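Local coordinates for sugar fermentation stimulation protein homolog (Pyrococcus furiosus, PDB 4DA2), which probably binds DNA and, with an OB fold joined to a PD-(D/E)xK nuclease domain that holds calcium, may cleave it, at residues V7-R18 / M47-P57; E127-V136 / K168-G176. The protein carries 1 engineered substitution. All coordinates share one frame; numbering follows the deposited sequence.

Contact 1 (V7-R18 / M47-P57); sequences VSPLFPCIFLRR and MIPGRIGYCTP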
loop_
_atom_site.group_PDB
_atom_site.type_symbol
_atom_site.label_atom_id
_atom_site.label_comp_id
_atom_site.label_asym_id
_atom_site.label_seq_id
_atom_site.Cartn_x
_atom_site.Cartn_y
_atom_site.Cartn_z
ATOM N N VAL A 7 -13.095 -5.406 -7.832
ATOM C CA VAL A 7 -12.296 -6.550 -8.225
ATOM C C VAL A 7 -13.238 -7.736 -8.414
ATOM O O VAL A 7 -14.000 -8.082 -7.517
ATOM C CB VAL A 7 -11.248 -6.873 -7.147
ATOM C CG1 VAL A 7 -10.541 -8.201 -7.433
ATOM C CG2 VAL A 7 -10.249 -5.733 -7.035
ATOM N N SER A 8 -13.175 -8.342 -9.592
ATOM C CA SER A 8 -14.004 -9.497 -9.934
ATOM C C SER A 8 -13.185 -10.488 -10.799
ATOM O O SER A 8 -12.444 -10.051 -11.680
ATOM C CB SER A 8 -15.220 -8.995 -10.728
ATOM O OG SER A 8 -16.182 -10.020 -10.851
ATOM N N PRO A 9 -13.276 -11.806 -10.525
ATOM C CA PRO A 9 -13.959 -12.449 -9.397
ATOM C C PRO A 9 -13.095 -12.491 -8.132
ATOM O O PRO A 9 -11.867 -12.406 -8.210
ATOM C CB PRO A 9 -14.180 -13.881 -9.899
ATOM C CG PRO A 9 -13.077 -14.123 -10.833
ATOM C CD PRO A 9 -12.703 -12.802 -11.455
ATOM N N LEU A 10 -13.742 -12.664 -6.988
ATOM C CA LEU A 10 -13.076 -12.693 -5.711
ATOM C C LEU A 10 -13.368 -14.049 -5.080
ATOM O O LEU A 10 -14.532 -14.421 -4.927
ATOM C CB LEU A 10 -13.573 -11.525 -4.841
ATOM C CG LEU A 10 -12.687 -11.093 -3.681
ATOM C CD1 LEU A 10 -11.293 -10.710 -4.174
ATOM C CD2 LEU A 10 -13.360 -9.941 -2.901
ATOM N N PHE A 11 -12.321 -14.812 -4.766
ATOM C CA PHE A 11 -12.494 -16.144 -4.165
ATOM C C PHE A 11 -12.035 -16.185 -2.705
ATOM O O PHE A 11 -10.863 -15.944 -2.433
ATOM C CB PHE A 11 -11.726 -17.214 -4.974
ATOM C CG PHE A 11 -12.156 -17.323 -6.415
ATOM C CD1 PHE A 11 -13.497 -17.532 -6.748
ATOM C CD2 PHE A 11 -11.217 -17.243 -7.442
ATOM C CE1 PHE A 11 -13.901 -17.638 -8.083
ATOM C CE2 PHE A 11 -11.614 -17.347 -8.781
ATOM C CZ PHE A 11 -12.956 -17.546 -9.099
ATOM N N PRO A 12 -12.953 -16.493 -1.760
ATOM C CA PRO A 12 -12.478 -16.763 -0.400
ATOM C C PRO A 12 -11.587 -18.009 -0.431
ATOM O O PRO A 12 -11.794 -18.897 -1.264
ATOM C CB PRO A 12 -13.768 -17.036 0.397
ATOM C CG PRO A 12 -14.799 -17.361 -0.625
ATOM C CD PRO A 12 -14.413 -16.655 -1.891
ATOM N N CYS A 13 -10.590 -18.046 0.444
ATOM C CA CYS A 13 -9.661 -19.163 0.514
ATOM C C CYS A 13 -9.185 -19.279 1.951
ATOM O O CYS A 13 -9.403 -18.357 2.761
ATOM C CB CYS A 13 -8.482 -18.942 -0.453
ATOM S SG CYS A 13 -7.381 -17.572 0.015
ATOM N N ILE A 14 -8.587 -20.421 2.289
ATOM C CA ILE A 14 -7.946 -20.597 3.576
ATOM C C ILE A 14 -6.452 -20.486 3.389
ATOM O O ILE A 14 -5.864 -21.201 2.562
ATOM C CB ILE A 14 -8.302 -21.967 4.247
ATOM C CG1 ILE A 14 -9.825 -22.126 4.360
ATOM C CG2 ILE A 14 -7.571 -22.098 5.613
ATOM C CD1 ILE A 14 -10.296 -23.549 4.652
ATOM N N PHE A 15 -5.830 -19.597 4.158
ATOM C CA PHE A 15 -4.385 -19.488 4.114
ATOM C C PHE A 15 -3.755 -20.695 4.790
ATOM O O PHE A 15 -4.105 -21.029 5.922
ATOM C CB PHE A 15 -3.891 -18.196 4.763
ATOM C CG PHE A 15 -2.421 -17.998 4.607
ATOM C CD1 PHE A 15 -1.891 -17.583 3.397
ATOM C CD2 PHE A 15 -1.548 -18.253 5.671
ATOM C CE1 PHE A 15 -0.490 -17.435 3.229
ATOM C CE2 PHE A 15 -0.170 -18.092 5.511
ATOM C CZ PHE A 15 0.363 -17.684 4.294
ATOM N N LEU A 16 -2.843 -21.364 4.084
ATOM C CA LEU A 16 -2.186 -22.554 4.650
ATOM C C LEU A 16 -0.804 -22.208 5.140
ATOM O O LEU A 16 -0.505 -22.351 6.343
ATOM C CB LEU A 16 -2.130 -23.694 3.604
ATOM C CG LEU A 16 -3.528 -24.134 3.125
ATOM C CD1 LEU A 16 -3.442 -25.179 2.014
ATOM C CD2 LEU A 16 -4.400 -24.641 4.277
ATOM N N ARG A 17 0.044 -21.726 4.230
ATOM C CA ARG A 17 1.409 -21.364 4.614
ATOM C C ARG A 17 2.132 -20.486 3.600
ATOM O O ARG A 17 1.841 -20.500 2.400
ATOM C CB ARG A 17 2.254 -22.598 4.987
ATOM C CG ARG A 17 2.631 -23.491 3.828
ATOM C CD ARG A 17 3.325 -24.775 4.307
ATOM N NE ARG A 17 3.577 -25.688 3.186
ATOM C CZ ARG A 17 4.678 -25.700 2.435
ATOM N NH1 ARG A 17 5.660 -24.832 2.647
ATOM N NH2 ARG A 17 4.798 -26.592 1.456
ATOM N N ARG A 18 3.069 -19.694 4.105
ATOM C CA ARG A 18 3.872 -18.880 3.231
ATOM C C ARG A 18 5.087 -19.694 2.802
ATOM O O ARG A 18 5.792 -20.251 3.636
ATOM C CB ARG A 18 4.258 -17.557 3.921
ATOM C CG ARG A 18 4.707 -16.499 2.938
ATOM C CD ARG A 18 4.776 -15.122 3.570
ATOM N NE ARG A 18 5.085 -14.106 2.562
ATOM C CZ ARG A 18 5.238 -12.807 2.819
ATOM N NH1 ARG A 18 5.099 -12.355 4.058
ATOM N NH2 ARG A 18 5.522 -11.956 1.838
ATOM N N MET A 47 -0.651 -13.782 7.982
ATOM C CA MET A 47 -0.149 -15.039 7.396
ATOM C C MET A 47 -0.139 -16.126 8.448
ATOM O O MET A 47 0.936 -16.585 8.848
ATOM C CB MET A 47 1.282 -14.858 6.880
ATOM C CG MET A 47 1.475 -13.712 5.919
ATOM S SD MET A 47 1.069 -14.221 4.256
ATOM C CE MET A 47 1.005 -12.651 3.381
ATOM N N ILE A 48 -1.333 -16.522 8.891
ATOM C CA ILE A 48 -1.509 -17.514 9.958
ATOM C C ILE A 48 -2.336 -18.660 9.379
ATOM O O ILE A 48 -3.405 -18.429 8.806
ATOM C CB ILE A 48 -2.241 -16.895 11.206
ATOM C CG1 ILE A 48 -1.441 -15.718 11.790
ATOM C CG2 ILE A 48 -2.576 -17.968 12.284
ATOM C CD1 ILE A 48 -0.265 -16.101 12.642
ATOM N N PRO A 49 -1.838 -19.909 9.506
ATOM C CA PRO A 49 -2.609 -21.051 8.992
ATOM C C PRO A 49 -4.055 -21.049 9.506
ATOM O O PRO A 49 -4.292 -20.882 10.723
ATOM C CB PRO A 49 -1.818 -22.271 9.496
ATOM C CG PRO A 49 -0.393 -21.773 9.602
ATOM C CD PRO A 49 -0.519 -20.313 10.037
ATOM N N GLY A 50 -5.016 -21.157 8.596
ATOM C CA GLY A 50 -6.431 -21.207 8.960
ATOM C C GLY A 50 -7.190 -19.907 8.717
ATOM O O GLY A 50 -8.430 -19.905 8.661
ATOM N N ARG A 51 -6.452 -18.804 8.553
ATOM C CA ARG A 51 -7.057 -17.476 8.304
ATOM C C ARG A 51 -7.689 -17.393 6.933
ATOM O O ARG A 51 -7.169 -17.957 5.977
ATOM C CB ARG A 51 -5.995 -16.389 8.444
ATOM C CG ARG A 51 -5.524 -16.126 9.872
ATOM C CD ARG A 51 -6.517 -15.206 10.592
ATOM N NE ARG A 51 -5.930 -14.560 11.765
ATOM C CZ ARG A 51 -5.842 -15.112 12.970
ATOM N NH1 ARG A 51 -6.303 -16.340 13.187
ATOM N NH2 ARG A 51 -5.279 -14.434 13.961
ATOM N N ILE A 52 -8.824 -16.701 6.837
ATOM C CA ILE A 52 -9.499 -16.541 5.564
ATOM C C ILE A 52 -8.847 -15.430 4.747
ATOM O O ILE A 52 -8.743 -14.303 5.219
ATOM C CB ILE A 52 -10.992 -16.233 5.765
ATOM C CG1 ILE A 52 -11.658 -17.297 6.668
ATOM C CG2 ILE A 52 -11.693 -16.102 4.416
ATOM C CD1 ILE A 52 -11.465 -18.763 6.188
ATOM N N GLY A 53 -8.398 -15.770 3.538
ATOM C CA GLY A 53 -7.895 -14.787 2.566
ATOM C C GLY A 53 -8.862 -14.672 1.403
ATOM O O GLY A 53 -9.880 -15.365 1.354
ATOM N N TYR A 54 -8.538 -13.781 0.474
ATOM C CA TYR A 54 -9.313 -13.562 -0.738
ATOM C C TYR A 54 -8.349 -13.517 -1.899
ATOM O O TYR A 54 -7.348 -12.800 -1.843
ATOM C CB TYR A 54 -10.159 -12.285 -0.634
ATOM C CG TYR A 54 -11.261 -12.508 0.339
ATOM C CD1 TYR A 54 -12.504 -12.975 -0.073
ATOM C CD2 TYR A 54 -11.029 -12.338 1.706
ATOM C CE1 TYR A 54 -13.523 -13.221 0.894
ATOM C CE2 TYR A 54 -12.004 -12.566 2.636
ATOM C CZ TYR A 54 -13.231 -13.003 2.244
ATOM O OH TYR A 54 -14.125 -13.232 3.273
ATOM N N CYS A 55 -8.625 -14.340 -2.931
ATOM C CA CYS A 55 -7.777 -14.443 -4.115
ATOM C C CYS A 55 -8.527 -13.970 -5.366
ATOM O O CYS A 55 -9.750 -13.934 -5.364
ATOM C CB CYS A 55 -7.333 -15.903 -4.347
ATOM S SG CYS A 55 -6.014 -16.437 -3.280
ATOM N N THR A 56 -7.786 -13.571 -6.392
ATOM C CA THR A 56 -8.353 -13.348 -7.721
ATOM C C THR A 56 -7.475 -14.045 -8.768
ATOM O O THR A 56 -6.273 -14.211 -8.543
ATOM C CB THR A 56 -8.528 -11.843 -8.033
ATOM O OG1 THR A 56 -9.446 -11.703 -9.127
ATOM C CG2 THR A 56 -7.197 -11.157 -8.368
ATOM N N PRO A 57 -8.075 -14.487 -9.909
ATOM C CA PRO A 57 -7.267 -15.213 -10.892
ATOM C C PRO A 57 -6.271 -14.276 -11.535
ATOM O O PRO A 57 -6.476 -13.067 -11.523
ATOM C CB PRO A 57 -8.296 -15.684 -11.937
ATOM C CG PRO A 57 -9.603 -15.647 -11.236
ATOM C CD PRO A 57 -9.500 -14.482 -10.290
#
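The F15 ring runs obliquely against the bent side chain of M47, its CZ 3.5 Å from M47 SD in a Met-aromatic contact, the sulfur 39° off the ring normal. With chi1 at -174°, CG lies opposite the backbone nitrogen, which turns the ring toward the loop, and I48 O and P49 N come up at its edge. M47 in turn lays CE over one face of the R18 guanidinium, whose NH groups bond to R21 O and G41 O. Putting an alanine at F15 would probably open a gap beside M47 and leave its sulfur without an aromatic partner. F15 pairs with the type II turn I48-R51 through its backbone: its N donates to R51 O at 2.8 Å, and its O accepts G50 N. Beyond the turn the strands pair antiparallel. F11-C55 and C13-G53 are the hydrogen-bonded pairs; C13 SG packs 3.7 Å from C55 SG on one face, P12 CB against Y54 CE1 on the other. At the far end T56 OG1 donates to P9 O at 2.7 Å. In the OB domain, strand 11-18 is flanked on its other edge by strand 23-28, strand 52-57 by strand 65-72, and L10 and Y54 rest on I76 of strand 75-78.

Contact 2 (E127-V136 / K168-G176); sequences EIFVETKSAV and KRAMIVFIG. With CA (calcium ion), chain C.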
loop_
_atom_site.group_PDB
_atom_site.type_symbol
_atom_site.label_atom_id
_atom_site.label_comp_id
_atom_site.label_asym_id
_atom_site.label_seq_id
_atom_site.Cartn_x
_atom_site.Cartn_y
_atom_site.Cartn_z
ATOM N N GLU A 127 5.714 19.583 -11.473
ATOM C CA GLU A 127 5.704 18.136 -11.295
ATOM C C GLU A 127 5.913 17.760 -9.840
ATOM O O GLU A 127 6.413 18.567 -9.050
ATOM C CB GLU A 127 6.806 17.493 -12.122
ATOM C CG GLU A 127 6.618 17.596 -13.621
ATOM C CD GLU A 127 7.853 17.112 -14.361
ATOM O OE1 GLU A 127 8.916 16.984 -13.707
ATOM O OE2 GLU A 127 7.753 16.849 -15.581
ATOM N N ILE A 128 5.489 16.544 -9.484
ATOM C CA ILE A 128 5.692 16.010 -8.140
ATOM C C ILE A 128 6.005 14.513 -8.212
ATOM O O ILE A 128 5.348 13.743 -8.938
ATOM C CB ILE A 128 4.473 16.307 -7.184
ATOM C CG1 ILE A 128 4.750 15.812 -5.752
ATOM C CG2 ILE A 128 3.163 15.737 -7.764
ATOM C CD1 ILE A 128 3.676 16.208 -4.694
ATOM N N PHE A 129 7.039 14.113 -7.475
ATOM C CA PHE A 129 7.347 12.689 -7.293
ATOM C C PHE A 129 6.550 12.153 -6.111
ATOM O O PHE A 129 6.552 12.762 -5.026
ATOM C CB PHE A 129 8.842 12.509 -7.038
ATOM C CG PHE A 129 9.682 12.739 -8.247
ATOM C CD1 PHE A 129 9.846 11.721 -9.195
ATOM C CD2 PHE A 129 10.260 13.996 -8.480
ATOM C CE1 PHE A 129 10.647 11.938 -10.353
ATOM C CE2 PHE A 129 11.043 14.228 -9.632
ATOM C CZ PHE A 129 11.224 13.200 -10.571
ATOM N N VAL A 130 5.865 11.030 -6.321
ATOM C CA VAL A 130 5.040 10.429 -5.269
ATOM C C VAL A 130 5.409 8.958 -5.065
ATOM O O VAL A 130 5.416 8.182 -6.027
ATOM C CB VAL A 130 3.515 10.575 -5.570
ATOM C CG1 VAL A 130 2.694 9.924 -4.446
ATOM C CG2 VAL A 130 3.146 12.036 -5.748
ATOM N N GLU A 131 5.759 8.604 -3.819
ATOM C CA GLU A 131 6.006 7.222 -3.431
ATOM C C GLU A 131 4.843 6.762 -2.554
ATOM O O GLU A 131 4.424 7.497 -1.632
ATOM C CB GLU A 131 7.350 7.100 -2.679
ATOM C CG GLU A 131 7.678 5.710 -2.102
ATOM C CD GLU A 131 7.755 4.630 -3.183
ATOM O OE1 GLU A 131 8.076 4.983 -4.345
ATOM O OE2 GLU A 131 7.456 3.439 -2.876
ATOM N N THR A 132 4.296 5.581 -2.860
ATOM C CA THR A 132 3.209 5.047 -2.040
ATOM C C THR A 132 3.712 3.836 -1.271
ATOM O O THR A 132 4.503 3.037 -1.809
ATOM C CB THR A 132 1.936 4.726 -2.859
ATOM O OG1 THR A 132 2.240 3.716 -3.830
ATOM C CG2 THR A 132 1.442 5.972 -3.580
ATOM N N LYS A 133 3.341 3.735 0.003
ATOM C CA LYS A 133 3.739 2.561 0.819
ATOM C C LYS A 133 2.558 1.849 1.469
ATOM O O LYS A 133 1.603 2.488 1.868
ATOM C CB LYS A 133 4.717 2.981 1.913
ATOM C CG LYS A 133 5.997 3.619 1.360
ATOM C CD LYS A 133 7.165 2.705 1.497
ATOM C CE LYS A 133 8.401 3.235 0.786
ATOM N NZ LYS A 133 8.565 2.446 -0.475
ATOM N N SER A 134 2.644 0.519 1.562
ATOM C CA SER A 134 1.622 -0.263 2.250
ATOM C C SER A 134 1.688 -0.027 3.754
ATOM O O SER A 134 2.764 -0.133 4.361
ATOM C CB SER A 134 1.825 -1.743 1.976
ATOM O OG SER A 134 0.842 -2.525 2.665
ATOM N N ALA A 135 0.535 0.266 4.351
ATOM C CA ALA A 135 0.441 0.394 5.813
ATOM C C ALA A 135 -0.689 -0.442 6.368
ATOM O O ALA A 135 -1.793 0.053 6.624
ATOM C CB ALA A 135 0.276 1.871 6.222
ATOM N N VAL A 136 -0.435 -1.733 6.518
ATOM C CA VAL A 136 -1.508 -2.655 6.910
ATOM C C VAL A 136 -1.217 -3.351 8.251
ATOM O O VAL A 136 -1.827 -4.395 8.577
ATOM C CB VAL A 136 -1.906 -3.651 5.770
ATOM C CG1 VAL A 136 -2.546 -2.868 4.587
ATOM C CG2 VAL A 136 -0.704 -4.481 5.292
ATOM N N LYS A 168 12.514 20.414 -4.998
ATOM C CA LYS A 168 11.534 19.750 -5.853
ATOM C C LYS A 168 10.367 19.247 -5.004
ATOM O O LYS A 168 10.510 19.037 -3.786
ATOM C CB LYS A 168 12.165 18.616 -6.651
ATOM C CG LYS A 168 13.109 19.115 -7.743
ATOM C CD LYS A 168 14.245 18.148 -7.945
ATOM C CE LYS A 168 15.139 18.581 -9.098
ATOM N NZ LYS A 168 16.112 17.511 -9.457
ATOM N N ARG A 169 9.225 19.035 -5.648
ATOM C CA ARG A 169 8.033 18.579 -4.936
ATOM C C ARG A 169 8.106 17.062 -4.752
ATOM O O ARG A 169 8.310 16.285 -5.720
ATOM C CB ARG A 169 6.754 18.992 -5.693
ATOM C CG ARG A 169 6.558 20.529 -5.832
ATOM C CD ARG A 169 5.990 21.114 -4.541
ATOM N NE ARG A 169 4.774 20.401 -4.154
ATOM C CZ ARG A 169 4.396 20.153 -2.902
ATOM N NH1 ARG A 169 5.132 20.561 -1.871
ATOM N NH2 ARG A 169 3.271 19.490 -2.684
ATOM N N ALA A 170 7.930 16.641 -3.506
ATOM C CA ALA A 170 7.996 15.239 -3.169
ATOM C C ALA A 170 6.910 14.896 -2.147
ATOM O O ALA A 170 6.605 15.703 -1.252
ATOM C CB ALA A 170 9.381 14.890 -2.618
ATOM N N MET A 171 6.343 13.698 -2.289
ATOM C CA MET A 171 5.253 13.216 -1.414
ATOM C C MET A 171 5.374 11.725 -1.138
ATOM O O MET A 171 5.730 10.941 -2.037
ATOM C CB MET A 171 3.878 13.482 -2.052
ATOM C CG MET A 171 2.709 13.075 -1.172
ATOM S SD MET A 171 1.109 13.398 -1.955
ATOM C CE MET A 171 0.977 15.125 -1.518
ATOM N N ILE A 172 5.127 11.342 0.120
ATOM C CA ILE A 172 4.921 9.947 0.465
ATOM C C ILE A 172 3.496 9.743 0.931
ATOM O O ILE A 172 2.963 10.517 1.725
ATOM C CB ILE A 172 5.991 9.372 1.481
ATOM C CG1 ILE A 172 5.837 7.859 1.678
ATOM C CG2 ILE A 172 5.957 10.100 2.843
ATOM C CD1 ILE A 172 7.047 7.238 2.363
ATOM N N VAL A 173 2.872 8.705 0.394
ATOM C CA VAL A 173 1.484 8.395 0.722
ATOM C C VAL A 173 1.417 7.001 1.297
ATOM O O VAL A 173 1.748 6.024 0.597
ATOM C CB VAL A 173 0.586 8.476 -0.511
ATOM C CG1 VAL A 173 -0.878 8.134 -0.118
ATOM C CG2 VAL A 173 0.645 9.880 -1.182
ATOM N N PHE A 174 0.969 6.892 2.548
ATOM C CA PHE A 174 0.757 5.587 3.169
ATOM C C PHE A 174 -0.661 5.092 2.871
ATOM O O PHE A 174 -1.650 5.787 3.097
ATOM C CB PHE A 174 1.052 5.686 4.685
ATOM C CG PHE A 174 2.472 6.030 4.975
ATOM C CD1 PHE A 174 3.454 5.044 4.905
ATOM C CD2 PHE A 174 2.861 7.345 5.244
ATOM C CE1 PHE A 174 4.800 5.340 5.137
ATOM C CE2 PHE A 174 4.220 7.646 5.510
ATOM C CZ PHE A 174 5.183 6.647 5.430
ATOM N N ILE A 175 -0.744 3.885 2.330
ATOM C CA ILE A 175 -2.030 3.288 2.000
ATOM C C ILE A 175 -2.443 2.383 3.166
ATOM O O ILE A 175 -1.966 1.233 3.299
ATOM C CB ILE A 175 -1.953 2.489 0.662
ATOM C CG1 ILE A 175 -1.375 3.378 -0.465
ATOM C CG2 ILE A 175 -3.331 1.968 0.304
ATOM C CD1 ILE A 175 -2.200 4.655 -0.788
ATOM N N GLY A 176 -3.304 2.933 4.021
ATOM C CA GLY A 176 -3.834 2.243 5.207
ATOM C C GLY A 176 -5.012 1.414 4.757
ATOM O O GLY A 176 -6.186 1.720 5.064
HETATM CA CA CA C . 5.746 1.922 -3.481
HETATM O O HOH W 1 9.266 19.356 -8.590
HETATM O O HOH W 2 6.824 0.761 -1.655
HETATM O O HOH W 3 7.504 0.323 -4.557
HETATM O O HOH W 4 3.860 1.005 -4.771
#
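The F174 ring carries I172 CG1 over one face, 4.0 Å above the plane and displaced toward the rim, while K133 CB reaches its CD1 at an oblique angle; F184 stacks with this ring too. R169 O sits at the edge of the F129 ring, and R169 N and E127 O share a bridging water. The strands run parallel, their backbone bonds alternating from F129 to A135; I175 N to K133 O is nearly straight, 178° at the hydrogen. These are two neighbouring strands of the central sheet of the PD-(D/E)xK fold, in which E131, T132 and K133 fit the ExK part of the motif. E131, its CG anti to the backbone N (chi1 175°) and its chain bent at chi2, brings OE2 to calcium at 2.4 Å. T132 O binds at the same length, and D118 and three waters share the site. K133 NZ forms a salt bridge with E131 OE2 at 2.8 Å, coming from above the carboxylate plane, and also bonds to a calcium-bound water and to H156. On the face away from E131 and K133, V130 CG1 meets V173 CG2 at 3.9 Å, and I128 CD1 packs on M171 CB beside V130 CG2.

How the contacts relate
Contact 1 and contact 2 belong to different sheets and share no strand; their centres are about 27 Å apart, on opposite sides of the chain's centre, and their nearest atoms about 9 Å. Contact 1 is antiparallel and only partly buried, closed by a turn and edged with prolines, with sulfur packing on one face of the pair and the Y54 ring on the other. Contact 2 is parallel and mostly buried, with strands and helices round it, as befits a central part of the nuclease-like domain. Their polar chemistry differs as well: 7-18 with 47-57 relies on backbone bonds and one threonine hydroxyl, whereas 127-136 with 168-176 adds a carboxylate, a lysine and calcium.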